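Local coordinates for PAC2 family protein (Mycobacterium tuberculosis, PDB 2WAM) that is of unknown function but belongs to the PAC2 family and represents a duplicated gene family found in actinobacteria, at residues T142-L147 and G265-P270; P182-H187 and G332-R337; Q214-A219 and F338-A343. All coordinates share one frame; numbering follows the deposited sequence.

Interaction 1 of 3, residues T142-L147 and G265-P270; sequences TPFLLL and GSLQLP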
loop_
_atom_site.group_PDB
_atom_site.type_symbol
_atom_site.label_atom_id
_atom_site.label_comp_id
_atom_site.label_asym_id
_atom_site.label_seq_id
_atom_site.Cartn_x
_atom_site.Cartn_y
_atom_site.Cartn_z
ATOM N N THR A 142 -3.479 -5.304 39.510
ATOM C CA THR A 142 -4.321 -5.862 38.457
ATOM C C THR A 142 -4.185 -5.040 37.182
ATOM O O THR A 142 -4.460 -3.829 37.193
ATOM C CB THR A 142 -5.791 -5.806 38.819
ATOM O OG1 THR A 142 -5.987 -6.294 40.149
ATOM C CG2 THR A 142 -6.573 -6.638 37.838
ATOM N N PRO A 143 -3.774 -5.686 36.076
ATOM C CA PRO A 143 -3.621 -4.991 34.784
ATOM C C PRO A 143 -4.965 -4.639 34.167
ATOM O O PRO A 143 -5.931 -5.384 34.327
ATOM C CB PRO A 143 -2.902 -6.026 33.895
ATOM C CG PRO A 143 -2.339 -7.038 34.865
ATOM C CD PRO A 143 -3.295 -7.075 36.016
ATOM N N PHE A 144 -5.035 -3.498 33.493
ATOM C CA PHE A 144 -6.201 -3.191 32.679
ATOM C C PHE A 144 -5.821 -2.282 31.530
ATOM O O PHE A 144 -4.730 -1.720 31.520
ATOM C CB PHE A 144 -7.379 -2.642 33.512
ATOM C CG PHE A 144 -7.133 -1.295 34.147
ATOM C CD1 PHE A 144 -7.650 -0.143 33.579
ATOM C CD2 PHE A 144 -6.428 -1.186 35.339
ATOM C CE1 PHE A 144 -7.448 1.100 34.177
ATOM C CE2 PHE A 144 -6.220 0.056 35.937
ATOM C CZ PHE A 144 -6.731 1.197 35.354
ATOM N N LEU A 145 -6.715 -2.164 30.551
ATOM C CA LEU A 145 -6.452 -1.330 29.383
ATOM C C LEU A 145 -7.264 -0.033 29.401
ATOM O O LEU A 145 -8.398 0.017 29.904
ATOM C CB LEU A 145 -6.721 -2.114 28.097
ATOM C CG LEU A 145 -5.813 -3.319 27.856
ATOM C CD1 LEU A 145 -6.239 -4.094 26.616
ATOM C CD2 LEU A 145 -4.369 -2.857 27.739
ATOM N N LEU A 146 -6.667 1.018 28.854
ATOM C CA LEU A 146 -7.337 2.305 28.728
ATOM C C LEU A 146 -7.160 2.795 27.313
ATOM O O LEU A 146 -6.042 2.971 26.867
ATOM C CB LEU A 146 -6.738 3.346 29.684
ATOM C CG LEU A 146 -7.252 4.784 29.477
ATOM C CD1 LEU A 146 -8.757 4.896 29.733
ATOM C CD2 LEU A 146 -6.508 5.791 30.339
ATOM N N LEU A 147 -8.269 2.999 26.612
ATOM C CA LEU A 147 -8.274 3.652 25.304
ATOM C C LEU A 147 -8.701 5.112 25.476
ATOM O O LEU A 147 -9.822 5.377 25.913
ATOM C CB LEU A 147 -9.245 2.937 24.358
ATOM C CG LEU A 147 -9.448 3.585 22.983
ATOM C CD1 LEU A 147 -8.190 3.460 22.121
ATOM C CD2 LEU A 147 -10.644 2.988 22.295
ATOM N N GLY A 265 -15.464 -2.944 37.198
ATOM C CA GLY A 265 -14.268 -3.617 36.722
ATOM C C GLY A 265 -13.499 -4.389 37.773
ATOM O O GLY A 265 -12.551 -5.123 37.445
ATOM N N SER A 266 -13.910 -4.239 39.035
ATOM C CA SER A 266 -13.188 -4.850 40.148
ATOM C C SER A 266 -11.769 -4.275 40.231
ATOM O O SER A 266 -10.780 -4.997 40.376
ATOM C CB SER A 266 -13.151 -6.373 39.995
ATOM O OG SER A 266 -14.405 -6.930 40.336
ATOM N N LEU A 267 -11.684 -2.961 40.107
ATOM C CA LEU A 267 -10.412 -2.283 40.145
ATOM C C LEU A 267 -10.313 -1.446 41.410
ATOM O O LEU A 267 -11.320 -0.943 41.929
ATOM C CB LEU A 267 -10.233 -1.400 38.908
ATOM C CG LEU A 267 -10.045 -2.127 37.571
ATOM C CD1 LEU A 267 -9.786 -1.121 36.476
ATOM C CD2 LEU A 267 -8.903 -3.125 37.648
ATOM N N GLN A 268 -9.093 -1.328 41.919
ATOM C CA GLN A 268 -8.822 -0.420 43.010
ATOM C C GLN A 268 -8.145 0.807 42.423
ATOM O O GLN A 268 -6.995 0.752 41.990
ATOM C CB GLN A 268 -7.969 -1.094 44.085
ATOM C CG GLN A 268 -8.653 -2.289 44.707
ATOM C CD GLN A 268 -8.126 -2.631 46.087
ATOM O OE1 GLN A 268 -7.465 -1.818 46.739
ATOM N NE2 GLN A 268 -8.424 -3.839 46.543
ATOM N N LEU A 269 -8.879 1.914 42.395
ATOM C CA LEU A 269 -8.388 3.127 41.765
ATOM C C LEU A 269 -8.122 4.208 42.813
ATOM O O LEU A 269 -9.008 4.527 43.605
ATOM C CB LEU A 269 -9.387 3.595 40.702
ATOM C CG LEU A 269 -9.729 2.579 39.592
ATOM C CD1 LEU A 269 -10.809 3.091 38.630
ATOM C CD2 LEU A 269 -8.476 2.190 38.824
ATOM N N PRO A 270 -6.885 4.748 42.839
ATOM C CA PRO A 270 -6.512 5.772 43.828
ATOM C C PRO A 270 -7.054 7.134 43.434
ATOM O O PRO A 270 -6.444 7.822 42.625
ATOM C CB PRO A 270 -4.981 5.784 43.770
ATOM C CG PRO A 270 -4.646 5.293 42.398
ATOM C CD PRO A 270 -5.751 4.364 41.974
HETATM O O HOH W 1 -8.197 -5.393 41.308
#
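Phe144 and Leu267 meet face to methyl, the leucine CD1 lying almost over the middle of the ring. With chi1 at 66°, Phe144 CG sits between the backbone N and carbonyl carbon, and the ring is carried off strand 143-148 toward the loop after helix 251-265. Traced outward, Phe144 CB is 4.1 Å from Leu267 CD1, and Phe144 CG closes to 3.5 Å from the same methyl. All six ring carbons lie within 4.0 Å of Leu267 CD1, and Phe144 CD2 also meets Leu267 CD2 at 3.9 Å. At the tip, Phe144 CZ reaches a second leucine, lying 4.0 Å from Leu269 CD2, which approaches obliquely. Leu267 CD1 stands 3.5 Å from the centroid of the Phe144 ring, 11° off the normal, a CH-pi contact over the face. Beside it, Thr142 CG2 touches Leu267 CD2, while Thr142 OG1 gives its proton to a water 2.7 Å away, which in turn donates to Ser266 O at 2.8 Å. Asp138 ties both segments to its own loop, accepting from Thr142 N and Gln268 N. No direct hydrogen bond joins the segments: dispersion and CH-pi attraction hold the buried part, and the polar link runs through one water.

Interaction 2 of 3, residues P182-H187 and G332-R337; sequences PMAVPH and GAEFER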
loop_
_atom_site.group_PDB
_atom_site.type_symbol
_atom_site.label_atom_id
_atom_site.label_comp_id
_atom_site.label_asym_id
_atom_site.label_seq_id
_atom_site.Cartn_x
_atom_site.Cartn_y
_atom_site.Cartn_z
ATOM N N PRO A 182 -25.076 16.972 29.502
ATOM C CA PRO A 182 -25.570 18.049 30.370
ATOM C C PRO A 182 -27.034 17.797 30.688
ATOM O O PRO A 182 -27.751 17.360 29.802
ATOM C CB PRO A 182 -25.429 19.308 29.506
ATOM C CG PRO A 182 -24.599 18.890 28.309
ATOM C CD PRO A 182 -24.833 17.428 28.126
ATOM N N MET A 183 -27.455 18.036 31.925
ATOM C CA MET A 183 -28.846 17.848 32.314
ATOM C C MET A 183 -29.264 18.958 33.259
ATOM O O MET A 183 -28.426 19.592 33.910
ATOM C CB MET A 183 -29.055 16.491 32.996
ATOM C CG MET A 183 -28.722 15.298 32.119
ATOM S SD MET A 183 -29.952 14.993 30.830
ATOM C CE MET A 183 -31.299 14.330 31.805
ATOM N N ALA A 184 -30.565 19.198 33.327
ATOM C CA ALA A 184 -31.101 20.147 34.286
ATOM C C ALA A 184 -31.044 19.552 35.699
ATOM O O ALA A 184 -32.028 19.004 36.188
ATOM C CB ALA A 184 -32.518 20.511 33.913
ATOM N N VAL A 185 -29.877 19.651 36.336
ATOM C CA VAL A 185 -29.661 19.162 37.703
ATOM C C VAL A 185 -28.721 20.113 38.434
ATOM O O VAL A 185 -27.886 20.753 37.812
ATOM C CB VAL A 185 -29.043 17.732 37.736
ATOM C CG1 VAL A 185 -30.077 16.672 37.372
ATOM C CG2 VAL A 185 -27.819 17.639 36.825
ATOM N N PRO A 186 -28.853 20.207 39.762
ATOM C CA PRO A 186 -28.008 21.133 40.523
ATOM C C PRO A 186 -26.686 20.483 40.893
ATOM O O PRO A 186 -26.630 19.271 41.090
ATOM C CB PRO A 186 -28.811 21.368 41.809
ATOM C CG PRO A 186 -29.998 20.415 41.751
ATOM C CD PRO A 186 -29.766 19.456 40.636
ATOM N N HIS A 187 -25.632 21.277 41.009
ATOM C CA HIS A 187 -24.359 20.748 41.482
ATOM C C HIS A 187 -24.441 20.400 42.968
ATOM O O HIS A 187 -23.489 19.869 43.543
ATOM C CB HIS A 187 -23.236 21.758 41.242
ATOM C CG HIS A 187 -23.273 22.929 42.170
ATOM N ND1 HIS A 187 -23.990 24.073 41.897
ATOM C CD2 HIS A 187 -22.688 23.132 43.375
ATOM C CE1 HIS A 187 -23.845 24.929 42.892
ATOM N NE2 HIS A 187 -23.057 24.384 43.801
ATOM N N GLY A 332 -35.259 11.350 29.449
ATOM C CA GLY A 332 -35.500 10.606 28.225
ATOM C C GLY A 332 -35.461 11.531 27.027
ATOM O O GLY A 332 -34.665 11.339 26.107
ATOM N N ALA A 333 -36.331 12.538 27.045
ATOM C CA ALA A 333 -36.343 13.575 26.017
ATOM C C ALA A 333 -35.264 14.604 26.324
ATOM O O ALA A 333 -34.711 15.218 25.412
ATOM C CB ALA A 333 -37.709 14.240 25.933
ATOM N N GLU A 334 -34.972 14.795 27.611
ATOM C CA GLU A 334 -33.845 15.631 28.026
ATOM C C GLU A 334 -32.545 15.028 27.508
ATOM O O GLU A 334 -31.728 15.716 26.896
ATOM C CB GLU A 334 -33.782 15.776 29.550
ATOM C CG GLU A 334 -34.303 17.106 30.086
ATOM C CD GLU A 334 -34.112 17.247 31.597
ATOM O OE1 GLU A 334 -32.948 17.261 32.067
ATOM O OE2 GLU A 334 -35.135 17.351 32.315
ATOM N N PHE A 335 -32.364 13.736 27.753
ATOM C CA PHE A 335 -31.193 13.029 27.260
ATOM C C PHE A 335 -30.992 13.260 25.749
ATOM O O PHE A 335 -29.880 13.548 25.306
ATOM C CB PHE A 335 -31.313 11.539 27.588
ATOM C CG PHE A 335 -30.033 10.772 27.431
ATOM C CD1 PHE A 335 -29.141 10.667 28.488
ATOM C CD2 PHE A 335 -29.728 10.138 26.234
ATOM C CE1 PHE A 335 -27.962 9.953 28.351
ATOM C CE2 PHE A 335 -28.551 9.421 26.088
ATOM C CZ PHE A 335 -27.666 9.328 27.149
ATOM N N GLU A 336 -32.070 13.151 24.971
ATOM C CA GLU A 336 -32.020 13.349 23.516
ATOM C C GLU A 336 -31.684 14.784 23.105
ATOM O O GLU A 336 -30.812 15.013 22.267
ATOM C CB GLU A 336 -33.359 12.975 22.879
ATOM C CG GLU A 336 -33.487 11.544 22.399
ATOM C CD GLU A 336 -34.815 11.297 21.694
ATOM O OE1 GLU A 336 -35.778 12.056 21.947
ATOM O OE2 GLU A 336 -34.896 10.348 20.884
ATOM N N ARG A 337 -32.404 15.744 23.680
ATOM C CA ARG A 337 -32.266 17.150 23.305
ATOM C C ARG A 337 -30.884 17.693 23.644
ATOM O O ARG A 337 -30.311 18.473 22.881
ATOM C CB ARG A 337 -33.348 17.990 23.992
ATOM C CG ARG A 337 -33.234 19.480 23.751
ATOM C CD ARG A 337 -34.444 20.210 24.302
ATOM N NE ARG A 337 -34.253 21.658 24.310
ATOM C CZ ARG A 337 -35.223 22.545 24.529
ATOM N NH1 ARG A 337 -36.465 22.137 24.755
ATOM N NH2 ARG A 337 -34.951 23.844 24.518
#
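An inverse gamma turn centred on Ala184, where strand 174-183 gives way to loop, receives the carboxylate of Glu334 from the first turn of helix 333-343. The turn is closed by a weak bond from Val185 N to Met183 O. Ala184 N points out of it to Glu334 OE1, a weak hydrogen bond of 3.3 Å with an N-H...O angle of 157°. The same oxygen lies 3.8 Å from Ala184 CB. Met183 reaches the helix by folding: chi2 of -74° and chi3 of -73° bend the thioether round so that CE meets Glu334 at both ends of its side chain, 3.4 Å from OE1 and 3.7 Å from CB. Met183 SD passes 4.1 Å from Phe335 N. Glu334 runs extended beyond CG, crossing the bent methionine; OE1 takes the weak bond from Ala184 N, and the Met183 methyl merely packs against it. Phe335 starts in the other direction, its CB directed away from the turn, and packs on Ile213 and Thr238. Around the contact, Met183 pairs through its backbone with Val241 of strand 234-242 and rests on His240, while Ala184 lies between Glu334 of helix 333-343 and Leu302 of helix 293-315.

Interaction 3 of 3, residues Q214-A219 and F338-A343; sequences QVPGSA and FLAQQA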
loop_
_atom_site.group_PDB
_atom_site.type_symbol
_atom_site.label_atom_id
_atom_site.label_comp_id
_atom_site.label_asym_id
_atom_site.label_seq_id
_atom_site.Cartn_x
_atom_site.Cartn_y
_atom_site.Cartn_z
ATOM N N GLN A 214 -33.684 7.637 19.497
ATOM C CA GLN A 214 -32.669 7.721 18.456
ATOM C C GLN A 214 -31.726 8.844 18.853
ATOM O O GLN A 214 -32.146 9.991 18.996
ATOM C CB GLN A 214 -33.302 8.071 17.108
ATOM C CG GLN A 214 -34.486 7.213 16.690
ATOM C CD GLN A 214 -34.091 6.078 15.766
ATOM O OE1 GLN A 214 -33.934 4.937 16.202
ATOM N NE2 GLN A 214 -33.919 6.384 14.479
ATOM N N VAL A 215 -30.457 8.524 19.055
ATOM C CA VAL A 215 -29.476 9.553 19.378
ATOM C C VAL A 215 -28.349 9.543 18.361
ATOM O O VAL A 215 -28.036 8.497 17.801
ATOM C CB VAL A 215 -28.898 9.357 20.789
ATOM C CG1 VAL A 215 -30.003 9.487 21.820
ATOM C CG2 VAL A 215 -28.218 8.007 20.909
ATOM N N PRO A 216 -27.757 10.714 18.090
ATOM C CA PRO A 216 -26.552 10.730 17.258
ATOM C C PRO A 216 -25.520 9.750 17.806
ATOM O O PRO A 216 -25.296 9.705 19.011
ATOM C CB PRO A 216 -26.051 12.183 17.392
ATOM C CG PRO A 216 -26.860 12.775 18.513
ATOM C CD PRO A 216 -28.174 12.079 18.430
ATOM N N GLY A 217 -24.923 8.954 16.928
ATOM C CA GLY A 217 -23.917 7.999 17.338
ATOM C C GLY A 217 -22.589 8.656 17.647
ATOM O O GLY A 217 -22.295 9.756 17.166
ATOM N N SER A 218 -21.793 7.983 18.466
ATOM C CA SER A 218 -20.422 8.400 18.750
ATOM C C SER A 218 -19.460 7.214 18.591
ATOM O O SER A 218 -19.872 6.056 18.651
ATOM C CB SER A 218 -20.327 8.988 20.158
ATOM O OG SER A 218 -20.514 7.997 21.159
ATOM N N ALA A 219 -18.181 7.490 18.391
ATOM C CA ALA A 219 -17.217 6.407 18.243
ATOM C C ALA A 219 -17.249 5.454 19.435
ATOM O O ALA A 219 -17.199 4.237 19.261
ATOM C CB ALA A 219 -15.814 6.953 18.022
ATOM N N PHE A 338 -30.362 17.265 24.792
ATOM C CA PHE A 338 -29.069 17.721 25.303
ATOM C C PHE A 338 -27.880 17.043 24.626
ATOM O O PHE A 338 -26.898 17.703 24.290
ATOM C CB PHE A 338 -28.981 17.495 26.814
ATOM C CG PHE A 338 -29.596 18.593 27.635
ATOM C CD1 PHE A 338 -30.648 18.324 28.499
ATOM C CD2 PHE A 338 -29.115 19.892 27.553
ATOM C CE1 PHE A 338 -31.208 19.329 29.263
ATOM C CE2 PHE A 338 -29.671 20.899 28.313
ATOM C CZ PHE A 338 -30.719 20.618 29.170
ATOM N N LEU A 339 -27.963 15.725 24.447
ATOM C CA LEU A 339 -26.886 14.970 23.809
ATOM C C LEU A 339 -26.735 15.349 22.331
ATOM O O LEU A 339 -25.623 15.540 21.847
ATOM C CB LEU A 339 -27.115 13.461 23.948
ATOM C CG LEU A 339 -25.907 12.573 23.628
ATOM C CD1 LEU A 339 -24.989 12.443 24.830
ATOM C CD2 LEU A 339 -26.340 11.196 23.148
ATOM N N ALA A 340 -27.857 15.457 21.623
ATOM C CA ALA A 340 -27.845 15.857 20.219
ATOM C C ALA A 340 -27.279 17.266 20.059
ATOM O O ALA A 340 -26.651 17.583 19.048
ATOM C CB ALA A 340 -29.256 15.765 19.613
ATOM N N GLN A 341 -27.508 18.100 21.070
ATOM C CA GLN A 341 -27.061 19.489 21.066
ATOM C C GLN A 341 -25.543 19.568 21.122
ATOM O O GLN A 341 -24.932 20.381 20.424
ATOM C CB GLN A 341 -27.673 20.241 22.253
ATOM C CG GLN A 341 -27.176 21.669 22.431
ATOM C CD GLN A 341 -27.581 22.258 23.769
ATOM O OE1 GLN A 341 -28.674 21.992 24.274
ATOM N NE2 GLN A 341 -26.698 23.061 24.352
ATOM N N GLN A 342 -24.954 18.714 21.964
ATOM C CA GLN A 342 -23.505 18.605 22.129
ATOM C C GLN A 342 -22.861 17.951 20.912
ATOM O O GLN A 342 -21.814 18.395 20.434
ATOM C CB GLN A 342 -23.172 17.793 23.387
ATOM C CG GLN A 342 -23.591 18.468 24.685
ATOM C CD GLN A 342 -22.906 19.816 24.904
ATOM O OE1 GLN A 342 -21.721 19.877 25.226
ATOM N NE2 GLN A 342 -23.661 20.901 24.743
ATOM N N ALA A 343 -23.509 16.897 20.418
ATOM C CA ALA A 343 -23.054 16.141 19.250
ATOM C C ALA A 343 -22.782 17.013 18.009
ATOM O O ALA A 343 -22.016 16.611 17.125
ATOM C CB ALA A 343 -24.054 15.013 18.929
#
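Pro216 presses its ring against one flank of the C-terminal part of helix 333-343, and this is the closely fitted part of the contact. Pro216 CG lies 3.6 Å from Ala343 CB and 3.7 Å from Ala340 CA, while Pro216 CD is 4.0 Å from Ala340 CB. Two alanines three residues apart, about one helical turn, thus seat the ring, their short side chains letting the backbones come near: the CA atoms of Pro216 and Ala340 are 6.1 Å apart. Deeper in, Val215 CB meets Leu339 CD2 at 3.9 Å; chi1 of -166° sets the leucine CG opposite its backbone N, and the Leu339 side chain, whose CD2 meets Val215, also touches Phe75 and Val181. Strand 214-216 and helix segment 338-343 run nearly alongside, their axes 7.9 Å apart at closest and 24° from parallel. Just past the strand, Ser218 is the N-cap of helix 219-229, its OG bonded to Asn221 N. The loose side is that of Gln341, which is exposed and directs its CB away from the strand. Gln214 makes no contact with the helix segment; its OE1 bonds instead to Thr117 OG1 of the second subunit, a strand of which pairs antiparallel with residues 214-216 and continues the sheet, while Arg113 of that subunit packs on Pro216 and bridges the two segments, NH1 to Gly217 O and NE to Ala343 O.

From the N terminus, strand 143-148 comes first, and interaction 1 closes its loop at residues 265-270. Before that loop is complete, the chain passes residues 182-187 and 214-219, whose partners lie near the C terminus, so both contacts cross interaction 1; and since 182-187 pairs with 332-337 before 214-219 pairs with 338-343, they cross each other too. Interactions 2 and 3 use consecutive parts of helix 333-343, beyond an unmodelled gap, and touch: Glu336 OE2 lies 3.3 Å from Gln214 N, a probable hydrogen bond. Interaction 1, across the chain's centre from both, joins the central sheet to the loop between helices 251-265 and 272-289; the others fix the C-terminal helix to strands 174-183 and 213-216.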